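Local coordinates for lambda phage protein with carbohydrate-binding module (PDB 2A5Z), which is of unknown function but binds magnesium and has a jelly-roll fold with a carbohydrate-binding module, so it may recognise sugars, at residues C[52-57]-C[86-91]; C[68-73]-C[101-106]; C[91-96]-C[241-246]; C[120-125]-C[247-252]. All blocks are in the same frame, centred on the assembly; numbering follows the deposited sequence.

Contact 1: C[52-57]-C[86-91]; sequences SYDFMM and NHFGVQ. With MG (magnesium ion), chain F.
Asp54 and the Phe88-Gly89 turn meet through a shared magnesium ion, and no hydrogen bond joins 52-57 to 86-91. From its CB, 3.7 Å from the magnesium, the Asp54 side chain reaches toward the metal: CG lies 3.4 Å from Phe88 O, and OD1 binds the ion at 2.2 Å. OD2 turns from the metal and lies at the edge of the Phe88 ring, in its plane, with the carboxylate 69° from the ring plane; OD2 forms a salt bridge with Arg259 and accepts a hydrogen bond from Ala45 N, both of the second subunit. Asp54 O, Phe88 O and Gly89 O also bind the magnesium, each at 2.2 Å, and Asp247 supplies the other two ligands. Gly89, at positive phi, brings its CA within 3.5 Å of Asp54 O, a CA-H...O contact.

Apolar groups flank the site. Met56, a selenomethionine, sets CB 3.9 Å from Phe88 CE2, and the bends at chi2 and chi3 fold its CE back to the same ring atom. Phe55 CD1 packs on Gln91 CB at 3.7 Å. Asp54 O and Gly89 O stand 2.9 Å apart, a crowding of acceptors that probably depends on the cation: the metal draws together oxygens that would otherwise repel, and so ties the loop after strand 48-53 to the corner at Gly89.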
loop_
_atom_site.group_PDB
_atom_site.type_symbol
_atom_site.label_atom_id
_atom_site.label_comp_id
_atom_site.label_asym_id
_atom_site.label_seq_id
_atom_site.Cartn_x
_atom_site.Cartn_y
_atom_site.Cartn_z
ATOM N N SER C 52 2.467 7.593 -7.954
ATOM C CA SER C 52 2.750 8.856 -7.284
ATOM C C SER C 52 2.577 8.707 -5.782
ATOM O O SER C 52 1.829 7.847 -5.316
ATOM C CB SER C 52 1.846 9.968 -7.819
ATOM O OG SER C 52 0.514 9.763 -7.406
ATOM N N TYR C 53 3.291 9.532 -5.029
ATOM C CA TYR C 53 3.102 9.589 -3.587
ATOM C C TYR C 53 3.191 11.039 -3.100
ATOM O O TYR C 53 4.052 11.791 -3.539
ATOM C CB TYR C 53 4.073 8.657 -2.851
ATOM C CG TYR C 53 3.857 8.677 -1.352
ATOM C CD1 TYR C 53 2.601 8.379 -0.808
ATOM C CD2 TYR C 53 4.891 9.034 -0.484
ATOM C CE1 TYR C 53 2.385 8.425 0.563
ATOM C CE2 TYR C 53 4.685 9.076 0.888
ATOM C CZ TYR C 53 3.427 8.768 1.396
ATOM O OH TYR C 53 3.214 8.823 2.741
ATOM N N ASP C 54 2.272 11.418 -2.209
ATOM C CA ASP C 54 2.095 12.806 -1.786
ATOM C C ASP C 54 2.536 13.055 -0.335
ATOM O O ASP C 54 2.246 14.104 0.225
ATOM C CB ASP C 54 0.621 13.227 -1.968
ATOM C CG ASP C 54 0.453 14.706 -2.320
ATOM O OD1 ASP C 54 1.434 15.469 -2.285
ATOM O OD2 ASP C 54 -0.680 15.126 -2.652
ATOM N N PHE C 55 3.197 12.077 0.277
ATOM C CA PHE C 55 3.850 12.253 1.586
ATOM C C PHE C 55 2.946 12.754 2.714
ATOM O O PHE C 55 3.320 13.649 3.462
ATOM C CB PHE C 55 5.125 13.107 1.435
ATOM C CG PHE C 55 6.179 12.438 0.613
ATOM C CD1 PHE C 55 7.154 11.650 1.219
ATOM C CD2 PHE C 55 6.166 12.551 -0.779
ATOM C CE1 PHE C 55 8.125 11.004 0.454
ATOM C CE2 PHE C 55 7.122 11.910 -1.556
ATOM C CZ PHE C 55 8.107 11.132 -0.943
HETATM N N MSE C 56 1.767 12.146 2.841
HETATM C CA MSE C 56 0.831 12.479 3.918
HETATM C C MSE C 56 0.796 11.430 5.032
HETATM O O MSE C 56 0.277 11.702 6.111
HETATM C CB MSE C 56 -0.587 12.740 3.362
HETATM C CG MSE C 56 -1.438 11.479 3.118
HETATM SE SE MSE C 56 -0.972 10.472 1.690
HETATM C CE MSE C 56 -1.824 11.337 0.389
HETATM N N MSE C 57 1.345 10.240 4.765
HETATM C CA MSE C 57 1.296 9.127 5.722
HETATM C C MSE C 57 2.298 9.297 6.867
HETATM O O MSE C 57 3.369 9.895 6.697
HETATM C CB MSE C 57 1.545 7.769 5.037
HETATM C CG MSE C 57 0.643 7.432 3.841
HETATM SE SE MSE C 57 1.049 5.818 3.082
HETATM C CE MSE C 57 0.801 4.771 4.512
ATOM N N ASN C 86 -0.511 25.059 -0.745
ATOM C CA ASN C 86 -1.072 24.017 -1.596
ATOM C C ASN C 86 -0.271 22.719 -1.563
ATOM O O ASN C 86 -0.643 21.734 -2.209
ATOM C CB ASN C 86 -1.204 24.534 -3.026
ATOM C CG ASN C 86 -2.420 25.419 -3.208
ATOM O OD1 ASN C 86 -3.550 24.935 -3.257
ATOM N ND2 ASN C 86 -2.196 26.722 -3.305
ATOM N N HIS C 87 0.817 22.723 -0.795
ATOM C CA HIS C 87 1.672 21.555 -0.659
ATOM C C HIS C 87 1.149 20.638 0.447
ATOM O O HIS C 87 1.482 20.798 1.620
ATOM C CB HIS C 87 3.132 21.990 -0.444
ATOM C CG HIS C 87 3.694 22.740 -1.614
ATOM N ND1 HIS C 87 4.139 22.106 -2.756
ATOM C CD2 HIS C 87 3.815 24.069 -1.847
ATOM C CE1 HIS C 87 4.546 23.012 -3.628
ATOM N NE2 HIS C 87 4.357 24.211 -3.104
ATOM N N PHE C 88 0.305 19.692 0.047
ATOM C CA PHE C 88 -0.387 18.794 0.967
ATOM C C PHE C 88 0.510 17.601 1.253
ATOM O O PHE C 88 0.822 16.853 0.345
ATOM C CB PHE C 88 -1.687 18.314 0.312
ATOM C CG PHE C 88 -2.429 17.260 1.092
ATOM C CD1 PHE C 88 -3.174 17.599 2.219
ATOM C CD2 PHE C 88 -2.417 15.933 0.679
ATOM C CE1 PHE C 88 -3.873 16.628 2.933
ATOM C CE2 PHE C 88 -3.115 14.951 1.389
ATOM C CZ PHE C 88 -3.843 15.302 2.518
ATOM N N GLY C 89 0.907 17.429 2.510
ATOM C CA GLY C 89 1.767 16.326 2.903
ATOM C C GLY C 89 3.199 16.600 2.491
ATOM O O GLY C 89 3.550 16.466 1.335
ATOM N N VAL C 90 4.024 17.009 3.441
ATOM C CA VAL C 90 5.417 17.354 3.165
ATOM C C VAL C 90 6.297 16.607 4.160
ATOM O O VAL C 90 6.034 16.646 5.361
ATOM C CB VAL C 90 5.666 18.884 3.310
ATOM C CG1 VAL C 90 7.165 19.226 3.143
ATOM C CG2 VAL C 90 4.810 19.682 2.310
ATOM N N GLN C 91 7.327 15.929 3.651
ATOM C CA GLN C 91 8.292 15.226 4.490
ATOM C C GLN C 91 9.603 16.016 4.570
ATOM O O GLN C 91 10.395 15.996 3.619
ATOM C CB GLN C 91 8.549 13.807 3.945
ATOM C CG GLN C 91 9.594 12.997 4.712
ATOM C CD GLN C 91 9.185 12.704 6.135
ATOM O OE1 GLN C 91 9.548 13.435 7.057
ATOM N NE2 GLN C 91 8.416 11.647 6.326
HETATM MG MG MG F . 2.613 16.080 -0.578
#

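Contact 2: C[68-73]-C[101-106]; sequences ISLLST and ASFLAG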
loop_
_atom_site.group_PDB
_atom_site.type_symbol
_atom_site.label_atom_id
_atom_site.label_comp_id
_atom_site.label_asym_id
_atom_site.label_seq_id
_atom_site.Cartn_x
_atom_site.Cartn_y
_atom_site.Cartn_z
ATOM N N ILE C 68 6.272 2.893 -4.883
ATOM C CA ILE C 68 7.494 3.692 -4.732
ATOM C C ILE C 68 8.215 3.317 -3.448
ATOM O O ILE C 68 7.593 3.270 -2.386
ATOM C CB ILE C 68 7.175 5.217 -4.749
ATOM C CG1 ILE C 68 6.574 5.619 -6.101
ATOM C CG2 ILE C 68 8.426 6.077 -4.447
ATOM C CD1 ILE C 68 5.572 6.765 -5.997
ATOM N N SER C 69 9.519 3.045 -3.566
ATOM C CA SER C 69 10.380 2.739 -2.419
ATOM C C SER C 69 10.642 4.003 -1.622
ATOM O O SER C 69 10.891 5.052 -2.203
ATOM C CB SER C 69 11.726 2.173 -2.891
ATOM O OG SER C 69 11.544 1.085 -3.779
ATOM N N LEU C 70 10.575 3.904 -0.294
ATOM C CA LEU C 70 10.822 5.052 0.575
ATOM C C LEU C 70 11.896 4.644 1.561
ATOM O O LEU C 70 11.622 4.059 2.604
ATOM C CB LEU C 70 9.540 5.508 1.271
ATOM C CG LEU C 70 8.374 5.878 0.343
ATOM C CD1 LEU C 70 7.085 5.964 1.128
ATOM C CD2 LEU C 70 8.662 7.183 -0.424
ATOM N N LEU C 71 13.132 4.949 1.197
ATOM C CA LEU C 71 14.277 4.287 1.799
ATOM C C LEU C 71 15.078 5.224 2.667
ATOM O O LEU C 71 15.575 6.249 2.196
ATOM C CB LEU C 71 15.156 3.676 0.700
ATOM C CG LEU C 71 14.443 2.663 -0.208
ATOM C CD1 LEU C 71 15.344 2.185 -1.338
ATOM C CD2 LEU C 71 13.963 1.492 0.614
ATOM N N SER C 72 15.167 4.866 3.945
ATOM C CA SER C 72 15.986 5.573 4.914
ATOM C C SER C 72 17.257 4.779 5.188
ATOM O O SER C 72 17.208 3.552 5.338
ATOM C CB SER C 72 15.202 5.769 6.211
ATOM O OG SER C 72 14.144 6.692 6.017
ATOM N N THR C 73 18.394 5.476 5.210
ATOM C CA THR C 73 19.670 4.890 5.627
ATOM C C THR C 73 20.401 5.822 6.597
ATOM O O THR C 73 20.131 7.029 6.636
ATOM C CB THR C 73 20.599 4.543 4.417
ATOM O OG1 THR C 73 20.760 5.689 3.577
ATOM C CG2 THR C 73 20.031 3.400 3.599
ATOM N N ALA C 101 24.093 9.489 5.490
ATOM C CA ALA C 101 22.676 9.227 5.777
ATOM C C ALA C 101 21.830 9.879 4.688
ATOM O O ALA C 101 22.132 10.997 4.238
ATOM C CB ALA C 101 22.297 9.768 7.137
ATOM N N SER C 102 20.786 9.182 4.253
ATOM C CA SER C 102 19.984 9.662 3.134
ATOM C C SER C 102 18.531 9.207 3.204
ATOM O O SER C 102 18.201 8.234 3.886
ATOM C CB SER C 102 20.594 9.203 1.805
ATOM O OG SER C 102 20.565 7.788 1.677
ATOM N N PHE C 103 17.671 9.936 2.499
ATOM C CA PHE C 103 16.327 9.461 2.219
ATOM C C PHE C 103 16.134 9.394 0.715
ATOM O O PHE C 103 16.497 10.321 -0.017
ATOM C CB PHE C 103 15.253 10.333 2.873
ATOM C CG PHE C 103 13.850 9.918 2.518
ATOM C CD1 PHE C 103 13.261 8.817 3.133
ATOM C CD2 PHE C 103 13.127 10.614 1.548
ATOM C CE1 PHE C 103 11.958 8.421 2.792
ATOM C CE2 PHE C 103 11.828 10.229 1.202
ATOM C CZ PHE C 103 11.245 9.136 1.823
ATOM N N LEU C 104 15.563 8.290 0.260
ATOM C CA LEU C 104 15.379 8.057 -1.164
ATOM C C LEU C 104 13.933 7.675 -1.447
ATOM O O LEU C 104 13.424 6.713 -0.875
ATOM C CB LEU C 104 16.344 6.955 -1.646
ATOM C CG LEU C 104 16.578 6.764 -3.152
ATOM C CD1 LEU C 104 17.905 6.037 -3.436
ATOM C CD2 LEU C 104 15.418 6.026 -3.781
ATOM N N ALA C 105 13.272 8.436 -2.318
ATOM C CA ALA C 105 11.977 8.043 -2.855
ATOM C C ALA C 105 12.168 7.681 -4.320
ATOM O O ALA C 105 12.417 8.549 -5.163
ATOM C CB ALA C 105 10.932 9.175 -2.681
ATOM N N GLY C 106 12.092 6.391 -4.627
ATOM C CA GLY C 106 12.420 5.944 -5.969
ATOM C C GLY C 106 11.901 4.583 -6.367
ATOM O O GLY C 106 11.196 3.915 -5.597
HETATM O O HOH W 1 18.340 6.053 1.519
#
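Leu71 and Leu104 face each other as the central hydrogen-bonded pair of an antiparallel ladder between strands 68-73 and 102-106, whose axes approach to 4.7 Å. The backbone bonds come first. Leu71 N gives the straightest of them, to Leu104 O at 2.7 Å and 172°, and Leu104 N returns a bond to Leu71 O. Ser69 with Gly106 and Thr73 with Ser102 are likewise doubly bonded. Of the Thr73-Ser102 bonds, Ser102 N to Thr73 O is the longer, at 3.3 Å, and comes from 50° above the carbonyl plane.

Apolar contacts gather on the face of Leu70, Phe103 and Ala105. Leu70 CD2 touches Ala105 CB at 3.8 Å and Phe103 CZ at 3.9 Å. The Phe103 side chain leaves with CG anti to its amide N (chi1 176°), which lays the ring beside Leu70, the two pointing the same way. Ser72 OG stands at the edge of that ring, 3.7 Å from CD1, and Tyr53 also packs on Leu70.

The other face mixes Ser69, Thr73 and Ser102 with Leu71 and Leu104. Thr73 OG1 lies 2.8 Å from Ser102 OG, and one water donates to both Leu71 O and Ser102 OG, bridging the strands. Chemically, then, the Leu70, Phe103 and Ala105 part of one face is apolar and packs inward, with Ser72 at its margin; the other combines leucines with hydroxyls, of which Ser102 OG bonds Gly144 O and Ser69 OG bonds His227, both of the same chain.

Contact 3: C[91-96]-C[241-246]; sequences QPIVSS and ISLISI
One water is gripped by three groups where the two segments part: it accepts from Ile93 N at 3.0 Å, donates to Leu243 O at 2.8 Å and lies close to Ser245 OG. It fills in for direct pairing just where the register slips by one residue. On one side of the slip Gln91 and Ile246 form a doubly hydrogen-bonded pair, with Gln91 N to Ile246 O nearly straight at 174°. On the other, Leu243 N bonds Ile93 O and Ser95 N bonds Ile241 O.

Ser95 OG sits between its own N and carbonyl carbon (chi1 70°), a turn that brings it to Ile241 N, whose N-H it accepts at 2.9 Å; the same hydroxyl also bonds Thr238 O. Ile93 provides the apolar filling. Its CG2 meets Leu243 CD1 at 4.0 Å, the two side chains crossing at about a right angle, and its CD1 reaches Ile244 O at 3.5 Å. Leu78 and Thr232 close round Ile93 from neighbouring strands. Two short stretches of pairing, the Gln91-Ile246 one antiparallel, flank a water-bridged slip in register and join strand 90-94 to the start of strand 245-254 and the residues leading into it in this jelly-roll fold.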
loop_
_atom_site.group_PDB
_atom_site.type_symbol
_atom_site.label_atom_id
_atom_site.label_comp_id
_atom_site.label_asym_id
_atom_site.label_seq_id
_atom_site.Cartn_x
_atom_site.Cartn_y
_atom_site.Cartn_z
ATOM N N GLN C 91 7.327 15.929 3.651
ATOM C CA GLN C 91 8.292 15.226 4.490
ATOM C C GLN C 91 9.603 16.016 4.570
ATOM O O GLN C 91 10.395 15.996 3.619
ATOM C CB GLN C 91 8.549 13.807 3.945
ATOM C CG GLN C 91 9.594 12.997 4.712
ATOM C CD GLN C 91 9.185 12.704 6.135
ATOM O OE1 GLN C 91 9.548 13.435 7.057
ATOM N NE2 GLN C 91 8.416 11.647 6.326
ATOM N N PRO C 92 9.821 16.735 5.694
ATOM C CA PRO C 92 11.101 17.392 5.938
ATOM C C PRO C 92 12.120 16.376 6.437
ATOM O O PRO C 92 11.752 15.398 7.112
ATOM C CB PRO C 92 10.781 18.414 7.037
ATOM C CG PRO C 92 9.290 18.364 7.218
ATOM C CD PRO C 92 8.885 16.997 6.794
ATOM N N ILE C 93 13.388 16.609 6.111
ATOM C CA ILE C 93 14.440 15.618 6.340
ATOM C C ILE C 93 15.660 16.300 6.971
ATOM O O ILE C 93 16.080 17.373 6.530
ATOM C CB ILE C 93 14.799 14.873 5.003
ATOM C CG1 ILE C 93 13.556 14.169 4.432
ATOM C CG2 ILE C 93 15.925 13.859 5.201
ATOM C CD1 ILE C 93 13.583 13.951 2.918
ATOM N N VAL C 94 16.206 15.688 8.022
ATOM C CA VAL C 94 17.334 16.262 8.759
ATOM C C VAL C 94 18.455 15.225 8.930
ATOM O O VAL C 94 18.198 14.028 9.115
ATOM C CB VAL C 94 16.865 16.881 10.118
ATOM C CG1 VAL C 94 18.032 17.270 11.011
ATOM C CG2 VAL C 94 15.994 18.099 9.874
ATOM N N SER C 95 19.699 15.693 8.826
ATOM C CA SER C 95 20.876 14.842 8.951
ATOM C C SER C 95 21.019 14.229 10.348
ATOM O O SER C 95 20.422 14.702 11.313
ATOM C CB SER C 95 22.136 15.637 8.612
ATOM O OG SER C 95 22.418 16.606 9.608
ATOM N N SER C 96 21.818 13.169 10.431
ATOM C CA SER C 96 22.118 12.505 11.693
ATOM C C SER C 96 23.620 12.562 11.959
ATOM O O SER C 96 24.360 13.301 11.291
ATOM C CB SER C 96 21.654 11.052 11.631
ATOM O OG SER C 96 22.381 10.354 10.636
ATOM N N ILE C 241 21.477 19.219 10.349
ATOM C CA ILE C 241 21.511 19.895 9.060
ATOM C C ILE C 241 20.257 19.517 8.283
ATOM O O ILE C 241 20.010 18.330 8.042
ATOM C CB ILE C 241 22.760 19.515 8.222
ATOM C CG1 ILE C 241 24.046 19.852 8.972
ATOM C CG2 ILE C 241 22.716 20.205 6.845
ATOM C CD1 ILE C 241 25.310 19.368 8.270
ATOM N N SER C 242 19.468 20.524 7.904
ATOM C CA SER C 242 18.283 20.300 7.075
ATOM C C SER C 242 18.689 19.884 5.667
ATOM O O SER C 242 19.641 20.436 5.091
ATOM C CB SER C 242 17.399 21.550 7.007
ATOM O OG SER C 242 16.772 21.821 8.250
ATOM N N LEU C 243 17.983 18.891 5.135
ATOM C CA LEU C 243 18.138 18.478 3.737
ATOM C C LEU C 243 16.916 18.964 2.963
ATOM O O LEU C 243 16.145 19.779 3.474
ATOM C CB LEU C 243 18.326 16.952 3.636
ATOM C CG LEU C 243 19.484 16.367 4.477
ATOM C CD1 LEU C 243 19.677 14.883 4.206
ATOM C CD2 LEU C 243 20.795 17.124 4.260
ATOM N N ILE C 244 16.720 18.475 1.746
ATOM C CA ILE C 244 15.606 18.953 0.937
ATOM C C ILE C 244 14.292 18.234 1.324
ATOM O O ILE C 244 14.262 17.015 1.454
ATOM C CB ILE C 244 15.976 18.916 -0.583
ATOM C CG1 ILE C 244 16.962 20.072 -0.883
ATOM C CG2 ILE C 244 14.730 18.964 -1.475
ATOM C CD1 ILE C 244 17.464 20.178 -2.329
ATOM N N SER C 245 13.230 19.008 1.549
ATOM C CA SER C 245 11.911 18.463 1.891
ATOM C C SER C 245 11.184 18.006 0.639
ATOM O O SER C 245 11.377 18.575 -0.425
ATOM C CB SER C 245 11.065 19.511 2.619
ATOM O OG SER C 245 11.735 19.997 3.770
ATOM N N ILE C 246 10.344 16.981 0.762
ATOM C CA ILE C 246 9.575 16.489 -0.396
ATOM C C ILE C 246 8.059 16.497 -0.144
ATOM O O ILE C 246 7.575 16.024 0.896
ATOM C CB ILE C 246 10.095 15.118 -0.938
ATOM C CG1 ILE C 246 9.331 14.698 -2.216
ATOM C CG2 ILE C 246 10.096 14.040 0.170
ATOM C CD1 ILE C 246 10.051 13.664 -3.076
HETATM O O HOH W 2 13.847 19.278 4.933
#

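Contact 4: C[120-125]-C[247-252]; sequences VTVYFK and DLIEFK. With MG (magnesium ion), chain F.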
loop_
_atom_site.group_PDB
_atom_site.type_symbol
_atom_site.label_atom_id
_atom_site.label_comp_id
_atom_site.label_asym_id
_atom_site.label_seq_id
_atom_site.Cartn_x
_atom_site.Cartn_y
_atom_site.Cartn_z
ATOM N N VAL C 120 9.937 11.529 -14.488
ATOM C CA VAL C 120 9.826 11.653 -13.038
ATOM C C VAL C 120 9.677 13.128 -12.671
ATOM O O VAL C 120 10.489 13.956 -13.085
ATOM C CB VAL C 120 11.048 11.040 -12.302
ATOM C CG1 VAL C 120 10.906 11.196 -10.767
ATOM C CG2 VAL C 120 11.241 9.577 -12.686
ATOM N N THR C 121 8.624 13.452 -11.921
ATOM C CA THR C 121 8.386 14.817 -11.478
ATOM C C THR C 121 8.419 14.887 -9.952
ATOM O O THR C 121 7.797 14.064 -9.288
ATOM C CB THR C 121 7.052 15.364 -12.018
ATOM O OG1 THR C 121 6.986 15.146 -13.438
ATOM C CG2 THR C 121 6.929 16.862 -11.743
ATOM N N VAL C 122 9.154 15.866 -9.417
ATOM C CA VAL C 122 9.352 16.019 -7.971
ATOM C C VAL C 122 9.055 17.455 -7.526
ATOM O O VAL C 122 9.606 18.414 -8.080
ATOM C CB VAL C 122 10.809 15.669 -7.530
ATOM C CG1 VAL C 122 10.966 15.844 -6.014
ATOM C CG2 VAL C 122 11.180 14.249 -7.914
ATOM N N TYR C 123 8.186 17.589 -6.530
ATOM C CA TYR C 123 7.895 18.869 -5.911
ATOM C C TYR C 123 8.644 18.897 -4.591
ATOM O O TYR C 123 8.388 18.062 -3.706
ATOM C CB TYR C 123 6.387 19.033 -5.680
ATOM C CG TYR C 123 5.571 19.064 -6.961
ATOM C CD1 TYR C 123 4.952 20.243 -7.390
ATOM C CD2 TYR C 123 5.427 17.921 -7.746
ATOM C CE1 TYR C 123 4.188 20.269 -8.570
ATOM C CE2 TYR C 123 4.680 17.938 -8.929
ATOM C CZ TYR C 123 4.072 19.118 -9.336
ATOM O OH TYR C 123 3.337 19.135 -10.508
ATOM N N PHE C 124 9.572 19.844 -4.461
ATOM C CA PHE C 124 10.502 19.856 -3.334
ATOM C C PHE C 124 10.806 21.257 -2.837
ATOM O O PHE C 124 10.720 22.231 -3.596
ATOM C CB PHE C 124 11.808 19.116 -3.690
ATOM C CG PHE C 124 12.649 19.801 -4.742
ATOM C CD1 PHE C 124 13.673 20.681 -4.375
ATOM C CD2 PHE C 124 12.435 19.556 -6.094
ATOM C CE1 PHE C 124 14.455 21.302 -5.333
ATOM C CE2 PHE C 124 13.212 20.192 -7.066
ATOM C CZ PHE C 124 14.229 21.059 -6.678
ATOM N N LYS C 125 11.169 21.346 -1.557
ATOM C CA LYS C 125 11.474 22.625 -0.924
ATOM C C LYS C 125 12.907 22.634 -0.425
ATOM O O LYS C 125 13.334 21.727 0.303
ATOM C CB LYS C 125 10.515 22.902 0.244
ATOM C CG LYS C 125 10.632 24.322 0.825
ATOM C CD LYS C 125 9.644 24.582 1.952
ATOM C CE LYS C 125 9.706 26.060 2.377
ATOM N NZ LYS C 125 8.837 26.380 3.538
ATOM N N ASP C 247 7.347 17.075 -1.111
ATOM C CA ASP C 247 5.893 17.168 -1.121
ATOM C C ASP C 247 5.316 16.003 -1.940
ATOM O O ASP C 247 4.404 15.318 -1.507
ATOM C CB ASP C 247 5.491 18.517 -1.751
ATOM C CG ASP C 247 3.985 18.672 -1.968
ATOM O OD1 ASP C 247 3.196 18.053 -1.241
ATOM O OD2 ASP C 247 3.577 19.448 -2.865
ATOM N N LEU C 248 5.887 15.760 -3.114
ATOM C CA LEU C 248 5.218 14.950 -4.116
ATOM C C LEU C 248 6.216 14.422 -5.135
ATOM O O LEU C 248 7.109 15.151 -5.574
ATOM C CB LEU C 248 4.142 15.806 -4.812
ATOM C CG LEU C 248 3.333 15.344 -6.029
ATOM C CD1 LEU C 248 2.605 14.049 -5.743
ATOM C CD2 LEU C 248 2.342 16.427 -6.428
ATOM N N ILE C 249 6.055 13.152 -5.500
ATOM C CA ILE C 249 6.816 12.552 -6.588
ATOM C C ILE C 249 5.844 11.818 -7.513
ATOM O O ILE C 249 4.850 11.269 -7.047
ATOM C CB ILE C 249 7.962 11.619 -6.058
ATOM C CG1 ILE C 249 8.915 11.208 -7.193
ATOM C CG2 ILE C 249 7.406 10.415 -5.267
ATOM C CD1 ILE C 249 10.240 10.602 -6.716
ATOM N N GLU C 250 6.122 11.837 -8.813
ATOM C CA GLU C 250 5.295 11.156 -9.812
ATOM C C GLU C 250 6.185 10.404 -10.805
ATOM O O GLU C 250 7.189 10.941 -11.260
ATOM C CB GLU C 250 4.412 12.175 -10.542
ATOM C CG GLU C 250 3.648 11.618 -11.736
ATOM C CD GLU C 250 3.048 12.716 -12.618
ATOM O OE1 GLU C 250 1.836 12.996 -12.491
ATOM O OE2 GLU C 250 3.796 13.304 -13.430
ATOM N N PHE C 251 5.808 9.162 -11.119
ATOM C CA PHE C 251 6.471 8.335 -12.138
ATOM C C PHE C 251 5.490 8.026 -13.271
ATOM O O PHE C 251 4.378 7.551 -13.011
ATOM C CB PHE C 251 6.937 6.998 -11.542
ATOM C CG PHE C 251 8.105 7.115 -10.604
ATOM C CD1 PHE C 251 9.387 6.821 -11.037
ATOM C CD2 PHE C 251 7.919 7.506 -9.283
ATOM C CE1 PHE C 251 10.479 6.923 -10.164
ATOM C CE2 PHE C 251 9.000 7.620 -8.398
ATOM C CZ PHE C 251 10.280 7.333 -8.845
ATOM N N LYS C 252 5.899 8.276 -14.513
ATOM C CA LYS C 252 5.135 7.799 -15.682
ATOM C C LYS C 252 6.000 7.312 -16.839
ATOM O O LYS C 252 6.986 7.954 -17.205
ATOM C CB LYS C 252 4.098 8.817 -16.175
ATOM C CG LYS C 252 4.540 10.242 -16.223
ATOM C CD LYS C 252 3.351 11.150 -16.594
ATOM C CE LYS C 252 3.801 12.594 -16.705
ATOM N NZ LYS C 252 2.733 13.517 -17.218
HETATM MG MG MG F . 2.613 16.080 -0.578
HETATM O O HOH W 3 6.234 12.695 -14.101
HETATM O O HOH W 4 4.600 15.807 -14.279
#
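Tyr123 carries CG anti to its carbonyl carbon (chi1 -64°) and Leu248 carries CG anti to its amide N (chi1 173°), torsions that set the two side chains alongside each other, pointing the same way, on one face of the sheet. Leu248 CD2 then sits over the Tyr123 ring, 4.0 Å from its centroid and 27° off the normal, a CH-pi contact. The phenol OH bonds Ala260 O of the second subunit.

The strands are antiparallel, with Thr121 and Glu250 as a doubly hydrogen-bonded pair. Tyr123 N bonds Leu248 O at 2.8 Å. In return Tyr123 O accepts a sound bond from Asp247 N at 3.0 Å and a weak one from Leu248 N, which makes Asp247 and Leu248 a classic beta bulge opposite Tyr123. The bulge stands at the metal: Asp247 binds magnesium through both OD1 and its own O, and its OD2 is held by His87 and by Arg259 of the second subunit.

On the opposite face Val122 CG2 packs on Ile249 CG1 at 3.9 Å, and Val120 CG2 touches Phe251 CD1 at 3.7 Å while Val120 CG1 lies over one face of that ring, offset toward the rim. Back on the Tyr123 face, one water bridges Thr121 OG1 and Glu250 OE2, a second lies close to both, and Tyr50 takes Glu250 OE1. The Asp247 carboxylate thus meets magnesium, His87 and Arg259, which probably favours its charged form and may couple magnesium binding to the subunit interface.

Contacts 1 and 4, with centres about 10 Å apart, share one magnesium ion and the sheet in which strand 245-254 lies between 48-53 and 119-125; both also meet the second subunit. Contact 3 continues from them: it shares Gln91 with contact 1 and strand 245-254 with contact 4. Contact 2 belongs to the other large sheet, its centre about 14 Å from contact 4, and packs against contact 4 through Ile68, Ala105 and Gly106 on Ile249 and Phe251. Along the chain, contact 1 closes before contacts 3 and 4 open, while contact 2 interleaves with contacts 1 and 3, and contact 3 with contact 4. Late strand 245-254 thus ties early segments together across the jelly roll.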